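Local coordinates for lipase aflb (Neosartorya fumigata, PDB 6IDY), which probably hydrolyses ester bonds of lipids on an alpha/beta-hydrolase-type core and carries a bound calcium ion, at residues Pro79-Leu82 with Lys83-Glu87; Ile197-Ala200 with Ser201-Val205; Asn343-Leu346 with Gln347-Cys350. One frame throughout, in Å; residues are numbered along the deposited sequence.

The three contacts follow one another along the chain and lie well apart, with centres about 22 Å (contacts 1 and 2), 24 Å (1 and 3) and 30 Å (2 and 3) from each other. Contact 1 starts helix 81-90, in the part of the chain that precedes the central mixed sheet. Contact 2 is the loop that leads from strand 190-195 into helix 205-223, and contact 3 is the passage from one edge strand, 341-345, into the short helix 346-349. Helix 414-424 touches both contact 1 and contact 2, which do not touch each other. Contacts 2 and 3 lie on opposite sides of the chain's centre, each directing chain from a strand toward a helix.

Contact 1. Residues Pro79-Leu82 with Lys83-Glu87; sequences PDFL and KMTRE
Asp80 to Thr85 form the opening turn of helix 81-90, where Met84 N bonds Asp80 O at 3.0 Å and Arg86 N repeats the i to i+4 step to Leu82 O. Asp80 lies just ahead of the helix and its short carboxylate suits the N-cap. With CG set between the backbone N and the carbonyl carbon (chi1 60°), the side chain folds back and OD1 takes the N-H of Lys83 at 3.0 Å, an amide with no preceding helical carbonyl to bind. Before it, Pro79 turns its CB and CG to the helix: CB meets CD of the extended Lys83 chain at 3.7 Å and CG meets Met84 SD at 3.8 Å. Thr85 grips Phe81 O twice, through its N at 3.0 Å and its OG1 at 2.7 Å, from opposite faces of the carbonyl plane. The same OG1 sits over one face of the Phe81 ring, toward its rim. Leu415 of helix 414-424 packs on Phe81, Met84 and Thr85. An N-capping aspartate, with the apolar Pro79 and Met84 paired across it as a hydrophobic staple, is a classic helix start.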
# COMPACT_ATOMS: atom_id res chain seq x y z
N PRO A 79 -12.55 -7.03 12.35
CA PRO A 79 -13.02 -7.97 11.33
C PRO A 79 -11.88 -8.46 10.43
O PRO A 79 -10.73 -8.03 10.60
CB PRO A 79 -14.00 -7.11 10.52
CG PRO A 79 -13.39 -5.73 10.58
CD PRO A 79 -12.85 -5.62 11.98
N ASP A 80 -12.18 -9.35 9.47
CA ASP A 80 -11.18 -9.75 8.49
C ASP A 80 -11.46 -8.93 7.22
O ASP A 80 -12.35 -8.07 7.25
CB ASP A 80 -11.19 -11.27 8.24
CG ASP A 80 -12.47 -11.90 7.71
OD1 ASP A 80 -13.44 -11.15 7.44
OD2 ASP A 80 -12.50 -13.13 7.55
N PHE A 81 -10.71 -9.16 6.12
CA PHE A 81 -10.88 -8.41 4.87
C PHE A 81 -12.30 -8.47 4.32
O PHE A 81 -12.86 -7.41 4.01
CB PHE A 81 -9.85 -8.86 3.81
CG PHE A 81 -10.11 -8.32 2.41
CD1 PHE A 81 -9.98 -6.97 2.13
CD2 PHE A 81 -10.46 -9.18 1.37
CE1 PHE A 81 -10.20 -6.48 0.84
CE2 PHE A 81 -10.68 -8.69 0.08
CZ PHE A 81 -10.55 -7.35 -0.17
N LEU A 82 -12.88 -9.69 4.19
CA LEU A 82 -14.21 -9.89 3.64
C LEU A 82 -15.31 -9.22 4.49
O LEU A 82 -16.20 -8.57 3.91
CB LEU A 82 -14.52 -11.38 3.39
CG LEU A 82 -13.63 -12.12 2.36
CD1 LEU A 82 -13.96 -13.61 2.33
CD2 LEU A 82 -13.77 -11.54 0.96
N LYS A 83 -15.23 -9.33 5.83
CA LYS A 83 -16.21 -8.70 6.72
C LYS A 83 -16.12 -7.19 6.63
O LYS A 83 -17.14 -6.53 6.48
CB LYS A 83 -16.09 -9.18 8.18
CG LYS A 83 -17.21 -8.63 9.07
CD LYS A 83 -17.12 -9.13 10.51
CE LYS A 83 -18.16 -8.47 11.37
NZ LYS A 83 -18.08 -8.90 12.79
N MET A 84 -14.89 -6.64 6.69
CA MET A 84 -14.65 -5.20 6.58
C MET A 84 -15.26 -4.66 5.27
O MET A 84 -16.03 -3.70 5.33
CB MET A 84 -13.14 -4.89 6.66
CG MET A 84 -12.82 -3.41 6.77
SD MET A 84 -13.30 -2.69 8.35
CE MET A 84 -13.44 -0.99 7.92
N THR A 85 -14.96 -5.30 4.13
CA THR A 85 -15.44 -4.90 2.79
C THR A 85 -16.97 -4.91 2.69
O THR A 85 -17.54 -3.97 2.15
CB THR A 85 -14.76 -5.72 1.68
OG1 THR A 85 -13.36 -5.73 1.92
CG2 THR A 85 -15.02 -5.15 0.29
N ARG A 86 -17.61 -5.96 3.24
CA ARG A 86 -19.07 -6.09 3.25
C ARG A 86 -19.73 -5.00 4.12
O ARG A 86 -20.69 -4.37 3.69
CB ARG A 86 -19.48 -7.49 3.74
CG ARG A 86 -20.98 -7.76 3.69
CD ARG A 86 -21.44 -8.64 4.84
NE ARG A 86 -21.55 -10.05 4.44
CZ ARG A 86 -20.62 -10.97 4.68
NH1 ARG A 86 -19.50 -10.65 5.31
NH2 ARG A 86 -20.81 -12.22 4.28
N GLU A 87 -19.21 -4.79 5.34
CA GLU A 87 -19.76 -3.84 6.32
C GLU A 87 -19.58 -2.37 5.94
O GLU A 87 -20.40 -1.55 6.35
CB GLU A 87 -19.22 -4.11 7.73
CG GLU A 87 -19.71 -5.42 8.34
CD GLU A 87 -21.21 -5.62 8.38
OE1 GLU A 87 -21.93 -4.70 8.82
OE2 GLU A 87 -21.67 -6.71 7.95

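Contact 2. Residues Ile197-Ala200 with Ser201-Val205; sequences IPQA and SLNDV
Ser201 and Gln199 bury the most surface here, with Ala200 between them, and all three residues have positive phi, so the backbone curls in the left-handed sense. Leu202 N closes the turn on Gln199 O at 3.0 Å, approaching from well above the carbonyl plane. Ser201 is small enough for the bend: its OG, beside the backbone N and anti to the carbonyl carbon (chi1 -50°), turns back toward Ile197 and lies 3.7 Å from the CB of that residue. Ala200, whose methyl needs little room, touches Glu421 of helix 414-424. Gln199 bends at chi2 so that its chain lies obliquely across Asn203. Gln199 CB and CG lie alongside the Asn203 amide, CB 3.7 Å from Asn203 CG, and the two amide planes are 35° apart. A water in the mouth of the turn accepts from Asn203 N at 2.8 Å and is also hydrogen-bonded to Pro198 O at 2.8 Å, linking Pro198 to Asn203 across the turn, next to the direct Leu202-Gln199 bond. Beyond the turn, Asp204 caps helix 205-223 through Gln206 N. Ser201 O is held by Gln234 NE2 and Ser284 OG, and Leu202 O by Thr282 OG1. The left-handed turn is thus closed by polar bonds of its backbone, with apolar side chains packed around it.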
# COMPACT_ATOMS: atom_id res chain seq x y z
N ILE A 197 1.56 -0.97 -10.45
CA ILE A 197 2.08 -2.32 -10.67
C ILE A 197 1.04 -3.14 -11.47
O ILE A 197 -0.11 -3.20 -11.04
CB ILE A 197 2.51 -3.01 -9.34
CG1 ILE A 197 3.68 -2.23 -8.67
CG2 ILE A 197 2.87 -4.50 -9.56
CD1 ILE A 197 4.02 -2.63 -7.20
N PRO A 198 1.42 -3.71 -12.65
CA PRO A 198 0.44 -4.48 -13.44
C PRO A 198 -0.18 -5.64 -12.66
O PRO A 198 0.48 -6.25 -11.81
CB PRO A 198 1.27 -4.99 -14.64
CG PRO A 198 2.43 -4.04 -14.72
CD PRO A 198 2.74 -3.69 -13.30
N GLN A 199 -1.48 -5.90 -12.91
CA GLN A 199 -2.31 -6.92 -12.25
C GLN A 199 -2.56 -6.51 -10.78
O GLN A 199 -2.84 -7.37 -9.93
CB GLN A 199 -1.71 -8.34 -12.39
CG GLN A 199 -1.78 -8.95 -13.80
CD GLN A 199 -0.97 -8.24 -14.86
OE1 GLN A 199 -1.52 -7.53 -15.72
NE2 GLN A 199 0.34 -8.40 -14.84
N ALA A 200 -2.44 -5.20 -10.50
CA ALA A 200 -2.65 -4.56 -9.20
C ALA A 200 -1.97 -5.31 -8.04
O ALA A 200 -2.62 -5.66 -7.06
CB ALA A 200 -4.15 -4.39 -8.93
N SER A 201 -0.65 -5.59 -8.20
CA SER A 201 0.18 -6.27 -7.19
C SER A 201 -0.32 -7.68 -6.78
O SER A 201 0.06 -8.17 -5.71
CB SER A 201 0.35 -5.39 -5.95
OG SER A 201 0.78 -4.08 -6.29
N LEU A 202 -1.14 -8.33 -7.62
CA LEU A 202 -1.66 -9.68 -7.32
C LEU A 202 -0.78 -10.79 -7.88
O LEU A 202 -0.87 -11.92 -7.40
CB LEU A 202 -3.12 -9.86 -7.73
CG LEU A 202 -4.15 -9.08 -6.89
CD1 LEU A 202 -5.49 -9.10 -7.55
CD2 LEU A 202 -4.24 -9.63 -5.46
N ASN A 203 0.11 -10.47 -8.83
CA ASN A 203 1.08 -11.43 -9.34
C ASN A 203 2.21 -11.58 -8.31
O ASN A 203 2.23 -10.88 -7.29
CB ASN A 203 1.71 -10.96 -10.67
CG ASN A 203 0.83 -10.97 -11.89
OD1 ASN A 203 -0.28 -11.50 -11.92
ND2 ASN A 203 1.35 -10.39 -12.96
N ASP A 204 3.14 -12.49 -8.60
CA ASP A 204 4.34 -12.80 -7.83
C ASP A 204 5.02 -11.51 -7.31
O ASP A 204 5.37 -10.63 -8.09
CB ASP A 204 5.29 -13.60 -8.75
CG ASP A 204 6.55 -14.14 -8.13
OD1 ASP A 204 6.84 -13.82 -6.96
OD2 ASP A 204 7.26 -14.90 -8.82
N VAL A 205 5.16 -11.40 -5.97
CA VAL A 205 5.80 -10.26 -5.28
C VAL A 205 7.23 -10.03 -5.82
O VAL A 205 7.65 -8.88 -5.94
CB VAL A 205 5.77 -10.40 -3.72
CG1 VAL A 205 6.44 -9.21 -3.04
CG2 VAL A 205 4.34 -10.55 -3.21
O HOH W 1 1.03 -7.97 -9.73

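Contact 3. Residues Asn343-Leu346 with Gln347-Cys350; sequences NNHL and QTIC
His345 and Thr348 meet through a hydrogen bond that is short and almost straight: ND1 lies 2.7 Å from Thr348 OG1, at an angle of 176°, and the hydroxyl sits at the ring edge in the ring plane. Either atom could be the donor. With CG anti to the backbone N (chi1 -177°), the imidazole lies beside the first turn of the helix, Gln347 N being over the centre of one face. The second ring nitrogen, NE2, is bonded to Thr316 OG1, so both nitrogens have partners and the rotation of the ring is fixed from two sides. A histidine suits this place because two nitrogens at different points of its rim can each take a hydroxyl.

His345 is the N-cap of helix 346-349, which follows directly from strand 341-345, one edge strand of the mixed, largely parallel sheet of an alpha/beta-hydrolase-type fold. The carbonyl of His345 serves two donors: Ile349 N comes nearly head-on at 3.1 Å, whereas Thr348 N, also at 3.1 Å, approaches from above the carbonyl plane. Leu346 O then accepts Cys350 N at 2.9 Å. The sulfur of Cys350 is joined to Cys395, which pins the end of this short helix to helix 391-396.

Gln347 bends at chi2, which brings its amide back beside Leu346 CB, its plane 63° from the His345 ring. OE1 accepts from Thr316 N, and NE2 gives to Ser315 OG and Gly357 O, while CB rests 3.7 Å from His345 CE1. Asn344, on the strand, turns its ND2 to Thr312 O of the adjacent strand 310-314 and to Ser342 OG. The CB of Asn344 receives Ile349 CD1 at 3.6 Å; Leu369 of helix 368-379 packs on Ile349, and Leu373 on Asn344.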
# COMPACT_ATOMS: atom_id res chain seq x y z
N ASN A 343 10.11 2.19 14.38
CA ASN A 343 8.95 1.30 14.27
C ASN A 343 7.87 1.94 15.09
O ASN A 343 7.93 1.98 16.32
CB ASN A 343 9.30 -0.12 14.72
CG ASN A 343 10.29 -0.78 13.80
OD1 ASN A 343 10.03 -0.99 12.62
ND2 ASN A 343 11.46 -1.10 14.32
N ASN A 344 6.92 2.54 14.38
CA ASN A 344 5.90 3.40 14.96
C ASN A 344 4.52 2.77 15.04
O ASN A 344 3.76 2.77 14.08
CB ASN A 344 5.89 4.74 14.21
CG ASN A 344 7.28 5.35 14.10
OD1 ASN A 344 7.79 5.97 15.04
ND2 ASN A 344 7.94 5.15 12.97
N HIS A 345 4.20 2.26 16.24
CA HIS A 345 2.91 1.64 16.57
C HIS A 345 1.99 2.75 17.06
O HIS A 345 2.27 3.38 18.09
CB HIS A 345 3.11 0.56 17.64
CG HIS A 345 1.86 -0.19 18.00
ND1 HIS A 345 1.46 -0.33 19.32
CD2 HIS A 345 0.97 -0.82 17.20
CE1 HIS A 345 0.36 -1.05 19.28
NE2 HIS A 345 0.03 -1.37 18.03
N LEU A 346 0.90 3.01 16.31
CA LEU A 346 -0.06 4.08 16.62
C LEU A 346 -0.57 4.06 18.05
O LEU A 346 -0.57 5.10 18.71
CB LEU A 346 -1.27 4.08 15.66
CG LEU A 346 -1.03 4.17 14.16
CD1 LEU A 346 -2.36 4.25 13.43
CD2 LEU A 346 -0.20 5.39 13.80
N GLN A 347 -0.99 2.88 18.53
CA GLN A 347 -1.58 2.66 19.85
C GLN A 347 -0.57 2.73 21.00
O GLN A 347 -0.98 2.75 22.16
CB GLN A 347 -2.39 1.35 19.88
CG GLN A 347 -3.66 1.36 19.00
CD GLN A 347 -3.38 1.32 17.50
OE1 GLN A 347 -2.37 0.77 17.05
NE2 GLN A 347 -4.27 1.90 16.70
N THR A 348 0.73 2.82 20.69
CA THR A 348 1.79 3.01 21.70
C THR A 348 2.09 4.50 21.79
O THR A 348 1.94 5.09 22.86
CB THR A 348 3.04 2.17 21.37
OG1 THR A 348 2.73 0.79 21.48
CG2 THR A 348 4.21 2.48 22.29
N ILE A 349 2.53 5.11 20.67
CA ILE A 349 2.89 6.53 20.58
C ILE A 349 1.71 7.45 20.94
O ILE A 349 1.90 8.41 21.69
CB ILE A 349 3.53 6.87 19.20
CG1 ILE A 349 4.79 6.02 18.95
CG2 ILE A 349 3.84 8.38 19.07
CD1 ILE A 349 5.18 5.90 17.53
N CYS A 350 0.50 7.13 20.42
CA CYS A 350 -0.71 7.92 20.70
C CYS A 350 -1.73 7.13 21.53
O CYS A 350 -2.94 7.26 21.31
CB CYS A 350 -1.32 8.45 19.40
SG CYS A 350 -0.29 9.64 18.52